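Local structure of putative rubredoxin reductase (Rhodopseudomonas palustris, 3FG2) at residues 251-254 / 255-259. The protein probably transfers electrons from NADH through its bound FAD to the ferredoxin of the CYP199A2 system. Sequence-based numbering, arbitrary orientation.
Sequences LPTA and AGIIV
T253 and I257 face each other as a non-hydrogen-bonded antiparallel pair, a single bridge with CA atoms 4.6 Å apart, in a tight hairpin-like reversal made by an inverse gamma turn centred on A255. Two backbone bonds flank this pair. From A254 N to G256 O the bond is 2.9 Å long and nearly straight at 167°, lying in the carbonyl plane; I258 N reaches P252 O over a longer 3.3 Å, tilted 31° from the plane of that carbonyl. G256 O also receives a CA-H...O contact from T253.

The CG2 methyl of T253 lies over I257 CA (4.1 Å), set there by a chi1 of 58° that leaves this methyl beside the backbone N. On the other side of the T253 backbone the I258 side chain stretches out, extended to CD1, which packs 4.1 Å from T253 N, between P252 CB and A254 CB.

The loop joins helix 244-248 to strand 257-259, an outer strand of a three-stranded mixed sheet in the pyridine nucleotide-disulphide oxidoreductase region. Parallel strand 277-281 pairs with it through backbone bonds of I257 and V259 to L278, while the I257 side chain packs on A246 and A272, about 9 Å from the FAD. G256 has a positive phi that suits glycine, since a beta carbon would collide with A255 O. A weak bond closes the gamma turn, G256 N to A254 O at 2.7 Å.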
loop_
_atom_site.group_PDB
_atom_site.type_symbol
_atom_site.label_atom_id
_atom_site.label_comp_id
_atom_site.label_asym_id
_atom_site.label_seq_id
_atom_site.Cartn_x
_atom_site.Cartn_y
_atom_site.Cartn_z
ATOM N N LEU A 251 -11.251 12.410 -17.984
ATOM C CA LEU A 251 -10.924 10.985 -17.981
ATOM C C LEU A 251 -11.820 10.269 -16.973
ATOM O O LEU A 251 -11.993 10.731 -15.841
ATOM C CB LEU A 251 -9.454 10.772 -17.621
ATOM C CG LEU A 251 -8.442 11.372 -18.603
ATOM C CD1 LEU A 251 -7.025 11.067 -18.129
ATOM C CD2 LEU A 251 -8.672 10.797 -19.999
ATOM N N PRO A 252 -12.424 9.140 -17.380
ATOM C CA PRO A 252 -13.300 8.395 -16.469
ATOM C C PRO A 252 -12.576 7.980 -15.192
ATOM O O PRO A 252 -11.416 7.569 -15.229
ATOM C CB PRO A 252 -13.734 7.196 -17.308
ATOM C CG PRO A 252 -13.717 7.748 -18.704
ATOM C CD PRO A 252 -12.429 8.535 -18.722
ATOM N N THR A 253 -13.254 8.111 -14.060
ATOM C CA THR A 253 -12.670 7.738 -12.779
ATOM C C THR A 253 -13.757 7.231 -11.859
ATOM O O THR A 253 -14.939 7.446 -12.101
ATOM C CB THR A 253 -12.005 8.933 -12.074
ATOM O OG1 THR A 253 -12.978 9.967 -11.875
ATOM C CG2 THR A 253 -10.853 9.472 -12.893
ATOM N N ALA A 254 -13.345 6.546 -10.804
ATOM C CA ALA A 254 -14.264 6.028 -9.803
ATOM C C ALA A 254 -13.332 5.892 -8.613
ATOM O O ALA A 254 -12.674 6.867 -8.247
ATOM C CB ALA A 254 -14.814 4.677 -10.227
ATOM N N ALA A 255 -13.261 4.705 -8.018
ATOM C CA ALA A 255 -12.343 4.484 -6.909
ATOM C C ALA A 255 -10.978 4.216 -7.558
ATOM O O ALA A 255 -10.400 3.141 -7.407
ATOM C CB ALA A 255 -12.787 3.283 -6.092
ATOM N N GLY A 256 -10.489 5.208 -8.296
ATOM C CA GLY A 256 -9.223 5.104 -8.995
ATOM C C GLY A 256 -9.408 5.607 -10.418
ATOM O O GLY A 256 -10.540 5.850 -10.850
ATOM N N ILE A 257 -8.305 5.790 -11.141
ATOM C CA ILE A 257 -8.367 6.250 -12.528
ATOM C C ILE A 257 -8.591 5.015 -13.398
ATOM O O ILE A 257 -7.767 4.103 -13.418
ATOM C CB ILE A 257 -7.048 6.935 -12.951
ATOM C CG1 ILE A 257 -6.661 7.997 -11.924
ATOM C CG2 ILE A 257 -7.204 7.575 -14.335
ATOM C CD1 ILE A 257 -5.349 8.699 -12.228
ATOM N N ILE A 258 -9.707 4.987 -14.119
ATOM C CA ILE A 258 -10.043 3.840 -14.954
ATOM C C ILE A 258 -9.132 3.628 -16.158
ATOM O O ILE A 258 -8.843 4.558 -16.911
ATOM C CB ILE A 258 -11.514 3.917 -15.425
ATOM C CG1 ILE A 258 -12.447 3.775 -14.214
ATOM C CG2 ILE A 258 -11.809 2.808 -16.426
ATOM C CD1 ILE A 258 -13.911 4.064 -14.519
ATOM N N VAL A 259 -8.685 2.382 -16.312
ATOM C CA VAL A 259 -7.803 1.978 -17.404
ATOM C C VAL A 259 -8.168 0.559 -17.862
ATOM O O VAL A 259 -8.746 -0.211 -17.096
ATOM C CB VAL A 259 -6.311 2.016 -16.956
ATOM C CG1 VAL A 259 -5.912 3.436 -16.575
ATOM C CG2 VAL A 259 -6.094 1.081 -15.780
#